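Local coordinates for Wnt inhibitor of Dorsal protein (Drosophila melanogaster, PDB 4KRR) that probably acts as a secreted Wnt-family ligand of frizzled receptors, represented here by its N-terminal domain and linker, at residues P46-V58 / D192-C204. Numbering follows the deposited sequence.
Sequences PEENSPNREDVYV and DSLVFMQDSPNYC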
ATOM      1  N   PRO A  46     -11.872   6.309  -9.131  1.00 35.02           N
ATOM      2  CA  PRO A  46     -11.251   7.171  -8.119  1.00 33.14           C
ATOM      3  C   PRO A  46     -11.324   8.647  -8.481  1.00 40.12           C
ATOM      4  O   PRO A  46     -11.231   9.005  -9.654  1.00 36.83           O
ATOM      5  CB  PRO A  46      -9.795   6.693  -8.098  1.00 37.90           C
ATOM      6  CG  PRO A  46      -9.568   6.124  -9.452  1.00 41.51           C
ATOM      7  CD  PRO A  46     -10.875   5.510  -9.867  1.00 52.17           C
ATOM      8  N   GLU A  47     -11.509   9.490  -7.472  1.00 41.40           N
ATOM      9  CA  GLU A  47     -11.472  10.931  -7.666  1.00 44.69           C
ATOM     10  C   GLU A  47     -10.021  11.362  -7.818  1.00 55.76           C
ATOM     11  O   GLU A  47      -9.214  11.173  -6.909  1.00 62.90           O
ATOM     12  CB  GLU A  47     -12.111  11.644  -6.475  1.00 42.28           C
ATOM     13  CG  GLU A  47     -11.952  13.151  -6.505  1.00 46.69           C
ATOM     14  CD  GLU A  47     -12.646  13.782  -7.689  1.00 52.68           C
ATOM     15  OE1 GLU A  47     -13.755  13.322  -8.040  1.00 56.85           O
ATOM     16  OE2 GLU A  47     -12.082  14.736  -8.268  1.00 49.43           O
ATOM     17  N   GLU A  48      -9.688  11.935  -8.970  1.00 58.19           N
ATOM     18  CA  GLU A  48      -8.299  12.268  -9.264  1.00 64.07           C
ATOM     19  C   GLU A  48      -8.080  13.758  -9.508  1.00 55.95           C
ATOM     20  O   GLU A  48      -6.942  14.216  -9.610  1.00 64.55           O
ATOM     21  CB  GLU A  48      -7.791  11.443 -10.451  1.00 74.22           C
ATOM     22  CG  GLU A  48      -7.745   9.943 -10.178  1.00 87.77           C
ATOM     23  CD  GLU A  48      -7.191   9.147 -11.343  1.00 94.46           C
ATOM     24  OE1 GLU A  48      -7.454   9.526 -12.504  1.00 91.23           O
ATOM     25  OE2 GLU A  48      -6.491   8.142 -11.095  1.00 99.00           O
ATOM     26  N   ASN A  49      -9.169  14.512  -9.595  1.00 45.12           N
ATOM     27  CA  ASN A  49      -9.065  15.953  -9.795  1.00 54.93           C
ATOM     28  C   ASN A  49      -8.935  16.702  -8.473  1.00 58.91           C
ATOM     29  O   ASN A  49      -8.028  17.513  -8.295  1.00 66.69           O
ATOM     30  CB  ASN A  49     -10.256  16.479 -10.598  1.00 41.58           C
ATOM     31  CG  ASN A  49     -10.311  15.901 -11.998  1.00 69.68           C
ATOM     32  OD1 ASN A  49     -11.342  15.385 -12.429  1.00 90.13           O
ATOM     33  ND2 ASN A  49      -9.195  15.979 -12.714  1.00 64.63           N
ATOM     34  N   SER A  50      -9.839  16.420  -7.543  1.00 47.63           N
ATOM     35  CA  SER A  50      -9.800  17.066  -6.239  1.00 46.64           C
ATOM     36  C   SER A  50     -10.211  16.094  -5.140  1.00 42.25           C
ATOM     37  O   SER A  50     -11.313  16.188  -4.604  1.00 38.54           O
ATOM     38  CB  SER A  50     -10.709  18.299  -6.229  1.00 53.55           C
ATOM     39  OG  SER A  50     -10.632  18.978  -4.989  1.00 70.66           O
ATOM     40  N   PRO A  51      -9.318  15.155  -4.795  1.00 38.88           N
ATOM     41  CA  PRO A  51      -9.648  14.113  -3.820  1.00 28.15           C
ATOM     42  C   PRO A  51      -9.751  14.653  -2.401  1.00 31.36           C
ATOM     43  O   PRO A  51      -8.983  15.539  -2.015  1.00 34.26           O
ATOM     44  CB  PRO A  51      -8.463  13.153  -3.927  1.00 28.00           C
ATOM     45  CG  PRO A  51      -7.332  14.011  -4.367  1.00 41.20           C
ATOM     46  CD  PRO A  51      -7.930  15.039  -5.283  1.00 31.70           C
ATOM     47  N   ASN A  52     -10.707  14.131  -1.639  1.00 37.91           N
ATOM     48  CA  ASN A  52     -10.782  14.428  -0.216  1.00 41.25           C
ATOM     49  C   ASN A  52      -9.943  13.431   0.581  1.00 32.69           C
ATOM     50  O   ASN A  52      -9.365  12.505   0.008  1.00 28.41           O
ATOM     51  CB  ASN A  52     -12.236  14.472   0.278  1.00 44.36           C
ATOM     52  CG  ASN A  52     -12.975  13.156   0.083  1.00 40.35           C
ATOM     53  OD1 ASN A  52     -12.431  12.074   0.311  1.00 39.41           O
ATOM     54  ND2 ASN A  52     -14.232  13.248  -0.333  1.00 34.72           N
ATOM     55  N   ARG A  53      -9.889  13.621   1.896  1.00 31.33           N
ATOM     56  CA  ARG A  53      -9.034  12.810   2.758  1.00 32.52           C
ATOM     57  C   ARG A  53      -9.359  11.317   2.675  1.00 28.97           C
ATOM     58  O   ARG A  53      -8.462  10.475   2.733  1.00 34.92           O
ATOM     59  CB  ARG A  53      -9.122  13.291   4.210  1.00 29.37           C
ATOM     60  CG  ARG A  53      -7.942  12.859   5.069  1.00 38.95           C
ATOM     61  CD  ARG A  53      -8.195  13.113   6.547  1.00 37.93           C
ATOM     62  NE  ARG A  53      -8.289  14.533   6.875  1.00 38.87           N
ATOM     63  CZ  ARG A  53      -7.358  15.212   7.538  1.00 42.15           C
ATOM     64  NH1 ARG A  53      -6.254  14.601   7.948  1.00 41.49           N
ATOM     65  NH2 ARG A  53      -7.530  16.502   7.795  1.00 39.42           N
ATOM     66  N   GLU A  54     -10.636  10.988   2.527  1.00 26.23           N
ATOM     67  CA  GLU A  54     -11.039   9.589   2.422  1.00 29.09           C
ATOM     68  C   GLU A  54     -10.665   8.977   1.073  1.00 35.39           C
ATOM     69  O   GLU A  54     -10.325   7.795   1.004  1.00 34.29           O
ATOM     70  CB  GLU A  54     -12.533   9.411   2.712  1.00 39.25           C
ATOM     71  CG  GLU A  54     -12.910   9.665   4.168  1.00 45.42           C
ATOM     72  CD  GLU A  54     -12.851  11.135   4.526  1.00 47.59           C
ATOM     73  OE1 GLU A  54     -13.376  11.949   3.738  1.00 47.40           O
ATOM     74  OE2 GLU A  54     -12.266  11.479   5.576  1.00 34.89           O
ATOM     75  N   ASP A  55     -10.735   9.777   0.009  1.00 39.12           N
ATOM     76  CA  ASP A  55     -10.293   9.338  -1.317  1.00 32.16           C
ATOM     77  C   ASP A  55      -8.822   8.955  -1.254  1.00 35.03           C
ATOM     78  O   ASP A  55      -8.399   7.939  -1.806  1.00 37.89           O
ATOM     79  CB  ASP A  55     -10.464  10.457  -2.350  1.00 26.26           C
ATOM     80  CG  ASP A  55     -11.917  10.777  -2.638  1.00 37.15           C
ATOM     81  OD1 ASP A  55     -12.717   9.835  -2.816  1.00 38.30           O
ATOM     82  OD2 ASP A  55     -12.253  11.980  -2.690  1.00 36.88           O
ATOM     83  N   VAL A  56      -8.051   9.794  -0.572  1.00 31.35           N
ATOM     84  CA  VAL A  56      -6.621   9.592  -0.402  1.00 26.91           C
ATOM     85  C   VAL A  56      -6.306   8.305   0.360  1.00 32.45           C
ATOM     86  O   VAL A  56      -5.426   7.543  -0.041  1.00 35.96           O
ATOM     87  CB  VAL A  56      -5.987  10.803   0.307  1.00 38.25           C
ATOM     88  CG1 VAL A  56      -4.553  10.507   0.721  1.00 33.63           C
ATOM     89  CG2 VAL A  56      -6.051  12.022  -0.601  1.00 46.16           C
ATOM     90  N   TYR A  57      -7.025   8.055   1.450  1.00 37.23           N
ATOM     91  CA  TYR A  57      -6.792   6.842   2.228  1.00 33.90           C
ATOM     92  C   TYR A  57      -7.082   5.582   1.418  1.00 39.29           C
ATOM     93  O   TYR A  57      -6.276   4.653   1.397  1.00 38.71           O
ATOM     94  CB  TYR A  57      -7.621   6.819   3.516  1.00 40.30           C
ATOM     95  CG  TYR A  57      -7.570   5.468   4.198  1.00 39.98           C
ATOM     96  CD1 TYR A  57      -6.502   5.124   5.020  1.00 35.61           C
ATOM     97  CD2 TYR A  57      -8.573   4.526   3.997  1.00 36.83           C
ATOM     98  CE1 TYR A  57      -6.443   3.884   5.633  1.00 32.28           C
ATOM     99  CE2 TYR A  57      -8.518   3.286   4.600  1.00 40.42           C
ATOM    100  CZ  TYR A  57      -7.453   2.972   5.418  1.00 40.57           C
ATOM    101  OH  TYR A  57      -7.405   1.737   6.020  1.00 41.86           O
ATOM    102  N   VAL A  58      -8.242   5.555   0.769  1.00 32.36           N
ATOM    103  CA  VAL A  58      -8.674   4.384   0.014  1.00 30.33           C
ATOM    104  C   VAL A  58      -7.683   4.017  -1.085  1.00 40.29           C
ATOM    105  O   VAL A  58      -7.321   2.850  -1.240  1.00 33.04           O
ATOM    106  CB  VAL A  58     -10.083   4.583  -0.581  1.00 34.23           C
ATOM    107  CG1 VAL A  58     -10.446   3.427  -1.498  1.00 31.64           C
ATOM    108  CG2 VAL A  58     -11.106   4.718   0.537  1.00 33.58           C
ATOM    109  N   ASP A 192       6.630  11.702   3.711  1.00 39.84           N
ATOM    110  CA  ASP A 192       5.915  10.925   4.719  1.00 44.37           C
ATOM    111  C   ASP A 192       4.578  11.575   5.058  1.00 46.18           C
ATOM    112  O   ASP A 192       3.939  11.227   6.052  1.00 51.06           O
ATOM    113  CB  ASP A 192       6.766  10.747   5.980  1.00 55.66           C
ATOM    114  CG  ASP A 192       7.078  12.062   6.666  1.00 62.54           C
ATOM    115  OD1 ASP A 192       7.022  13.112   5.997  1.00 64.19           O
ATOM    116  OD2 ASP A 192       7.384  12.043   7.877  1.00 69.98           O
ATOM    117  N   SER A 193       4.163  12.525   4.225  1.00 40.37           N
ATOM    118  CA  SER A 193       2.878  13.195   4.400  1.00 37.59           C
ATOM    119  C   SER A 193       1.977  12.992   3.187  1.00 42.43           C
ATOM    120  O   SER A 193       2.353  13.320   2.062  1.00 40.32           O
ATOM    121  CB  SER A 193       3.075  14.692   4.652  1.00 39.11           C
ATOM    122  OG  SER A 193       3.768  14.926   5.865  1.00 53.24           O
ATOM    123  N   LEU A 194       0.789  12.447   3.422  1.00 33.33           N
ATOM    124  CA  LEU A 194      -0.226  12.359   2.382  1.00 37.91           C
ATOM    125  C   LEU A 194      -0.868  13.727   2.207  1.00 43.09           C
ATOM    126  O   LEU A 194      -0.922  14.520   3.149  1.00 36.85           O
ATOM    127  CB  LEU A 194      -1.295  11.331   2.759  1.00 37.24           C
ATOM    128  CG  LEU A 194      -0.868   9.865   2.843  1.00 40.05           C
ATOM    129  CD1 LEU A 194      -1.962   9.032   3.502  1.00 29.20           C
ATOM    130  CD2 LEU A 194      -0.545   9.326   1.458  1.00 40.21           C
ATOM    131  N   VAL A 195      -1.353  14.007   1.003  1.00 34.94           N
ATOM    132  CA  VAL A 195      -2.018  15.276   0.743  1.00 36.62           C
ATOM    133  C   VAL A 195      -3.403  15.069   0.146  1.00 31.16           C
ATOM    134  O   VAL A 195      -3.645  14.092  -0.560  1.00 35.49           O
ATOM    135  CB  VAL A 195      -1.183  16.185  -0.195  1.00 34.03           C
ATOM    136  CG1 VAL A 195       0.140  16.557   0.460  1.00 28.95           C
ATOM    137  CG2 VAL A 195      -0.952  15.509  -1.541  1.00 29.16           C
ATOM    138  N   PHE A 196      -4.312  15.987   0.453  1.00 29.98           N
ATOM    139  CA  PHE A 196      -5.631  16.004  -0.167  1.00 32.25           C
ATOM    140  C   PHE A 196      -6.009  17.443  -0.480  1.00 36.17           C
ATOM    141  O   PHE A 196      -5.326  18.375  -0.052  1.00 36.01           O
ATOM    142  CB  PHE A 196      -6.686  15.331   0.724  1.00 25.17           C
ATOM    143  CG  PHE A 196      -6.960  16.056   2.012  1.00 31.87           C
ATOM    144  CD1 PHE A 196      -6.109  15.916   3.096  1.00 28.54           C
ATOM    145  CD2 PHE A 196      -8.084  16.854   2.146  1.00 39.12           C
ATOM    146  CE1 PHE A 196      -6.364  16.576   4.283  1.00 33.25           C
ATOM    147  CE2 PHE A 196      -8.346  17.513   3.332  1.00 38.80           C
ATOM    148  CZ  PHE A 196      -7.487  17.373   4.400  1.00 38.41           C
ATOM    149  N   MET A 197      -7.094  17.624  -1.226  1.00 36.32           N
ATOM    150  CA  MET A 197      -7.459  18.949  -1.715  1.00 44.41           C
ATOM    151  C   MET A 197      -8.858  19.380  -1.283  1.00 51.27           C
ATOM    152  O   MET A 197      -9.072  20.531  -0.906  1.00 63.79           O
ATOM    153  CB  MET A 197      -7.335  18.993  -3.241  1.00 38.52           C
ATOM    154  CG  MET A 197      -5.913  18.747  -3.740  1.00 41.94           C
ATOM    155  SD  MET A 197      -5.801  18.340  -5.492  1.00 55.38           S
ATOM    156  CE  MET A 197      -6.593  19.768  -6.231  1.00 65.70           C
ATOM    157  N   GLN A 198      -9.806  18.451  -1.329  1.00 42.85           N
ATOM    158  CA  GLN A 198     -11.202  18.783  -1.079  1.00 39.07           C
ATOM    159  C   GLN A 198     -11.630  18.471   0.350  1.00 47.18           C
ATOM    160  O   GLN A 198     -11.124  17.538   0.973  1.00 43.55           O
ATOM    161  CB  GLN A 198     -12.105  18.028  -2.057  1.00 38.36           C
ATOM    162  CG  GLN A 198     -13.559  18.477  -2.047  1.00 60.04           C
ATOM    163  CD  GLN A 198     -13.787  19.717  -2.884  1.00 81.16           C
ATOM    164  OE1 GLN A 198     -14.808  20.392  -2.753  1.00100.17           O
ATOM    165  NE2 GLN A 198     -12.835  20.020  -3.760  1.00 80.22           N
ATOM    166  N   ASP A 199     -12.566  19.261   0.865  1.00 53.14           N
ATOM    167  CA  ASP A 199     -13.192  18.960   2.142  1.00 57.86           C
ATOM    168  C   ASP A 199     -14.046  17.705   2.019  1.00 53.19           C
ATOM    169  O   ASP A 199     -14.495  17.348   0.928  1.00 48.84           O
ATOM    170  CB  ASP A 199     -14.057  20.130   2.617  1.00 51.99           C
ATOM    171  CG  ASP A 199     -13.238  21.257   3.211  1.00 60.02           C
ATOM    172  OD1 ASP A 199     -12.067  21.014   3.570  1.00 74.33           O
ATOM    173  OD2 ASP A 199     -13.768  22.383   3.330  1.00 61.84           O
ATOM    174  N   SER A 200     -14.264  17.035   3.143  1.00 53.72           N
ATOM    175  CA  SER A 200     -15.119  15.861   3.169  1.00 55.04           C
ATOM    176  C   SER A 200     -16.560  16.277   3.429  1.00 62.80           C
ATOM    177  O   SER A 200     -16.811  17.230   4.166  1.00 74.74           O
ATOM    178  CB  SER A 200     -14.645  14.877   4.240  1.00 54.46           C
ATOM    179  OG  SER A 200     -13.348  14.391   3.937  1.00 47.58           O
ATOM    180  N   PRO A 201     -17.515  15.568   2.810  1.00 58.83           N
ATOM    181  CA  PRO A 201     -18.937  15.835   3.035  1.00 63.07           C
ATOM    182  C   PRO A 201     -19.376  15.333   4.407  1.00 69.64           C
ATOM    183  O   PRO A 201     -18.598  14.664   5.087  1.00 67.33           O
ATOM    184  CB  PRO A 201     -19.618  15.019   1.936  1.00 59.98           C
ATOM    185  CG  PRO A 201     -18.673  13.895   1.675  1.00 49.27           C
ATOM    186  CD  PRO A 201     -17.301  14.479   1.840  1.00 49.14           C
ATOM    187  N   ASN A 202     -20.601  15.661   4.806  1.00 74.60           N
ATOM    188  CA  ASN A 202     -21.153  15.165   6.061  1.00 75.83           C
ATOM    189  C   ASN A 202     -21.644  13.730   5.892  1.00 82.46           C
ATOM    190  O   ASN A 202     -22.693  13.491   5.295  1.00 97.38           O
ATOM    191  CB  ASN A 202     -22.285  16.062   6.539  1.00 78.39           C
ATOM    192  N   TYR A 203     -20.884  12.779   6.430  1.00 76.46           N
ATOM    193  CA  TYR A 203     -21.198  11.359   6.278  1.00 83.54           C
ATOM    194  C   TYR A 203     -22.362  10.886   7.158  1.00 91.23           C
ATOM    195  O   TYR A 203     -22.534   9.685   7.373  1.00 92.76           O
ATOM    196  CB  TYR A 203     -19.959  10.500   6.554  1.00 78.37           C
ATOM    197  CG  TYR A 203     -18.813  10.709   5.583  1.00 69.49           C
ATOM    198  CD1 TYR A 203     -18.907  10.285   4.262  1.00 60.17           C
ATOM    199  CD2 TYR A 203     -17.628  11.311   5.994  1.00 56.26           C
ATOM    200  CE1 TYR A 203     -17.860  10.467   3.376  1.00 61.50           C
ATOM    201  CE2 TYR A 203     -16.576  11.495   5.115  1.00 56.61           C
ATOM    202  CZ  TYR A 203     -16.698  11.072   3.808  1.00 60.98           C
ATOM    203  OH  TYR A 203     -15.652  11.255   2.931  1.00 53.85           O
ATOM    204  N   CYS A 204     -23.155  11.826   7.665  1.00 86.85           N
ATOM    205  CA  CYS A 204     -24.319  11.485   8.477  1.00 84.96           C
ATOM    206  C   CYS A 204     -25.581  12.157   7.947  1.00 88.25           C
ATOM    207  O   CYS A 204     -26.393  11.527   7.269  1.00 90.78           O
ATOM    208  CB  CYS A 204     -24.093  11.871   9.940  1.00 85.49           C
ATOM    209  SG  CYS A 204     -22.808  10.913  10.782  1.00116.29           S
TER
HETATM  210  O   HOH W   1     -15.912  10.497   0.312  1.00 43.85           O
HETATM  211  O   HOH W   2     -15.548  15.799  -1.149  1.00 52.31           O
HETATM  212  O   HOH W   3     -11.219  15.774   3.109  1.00 33.11           O
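Arg53 crosses one face of the Phe196 ring with CB and CG where segment 192-204, at the C-terminal end of this Wnt domain-linker construct, runs over the start of helix 53-75, a helix N-terminus closed by a capping box: Asp55 N donates to Asn52 OD1 and Asn52 N to Asp55 OD2. Followed outward, Arg53 shows how one side chain can serve two partners. CB sits over the ring centre, 4.0 Å from the centroid. CG follows above CD1 and CE1; a bend at chi3 (-66°) then carries NE and the guanidinium past the CE1-CZ rim, where the guanidinium, tilted 46° to the ring, turns one face to Phe196 CE1. At the tip NH2 is 3.5 Å from Phe196 CZ, while NH1 bonds Tyr169 O. From the next residue, Glu54, OE1 accepts from two hydroxyls, Ser200 OG and Tyr203 OH, the latter meeting it from above the carboxylate plane; OE2 is taken by Tyr169 OH. With an alanine here, Ser200 OG and Tyr203 OH are likely to lose the acceptor they share, and the Tyr203 ring to be held less firmly. Upstream, Pro51 O accepts two backbone bonds, from Met197 N at 2.9 Å and from Gln198 N, which sits 49° out of the carbonyl plane.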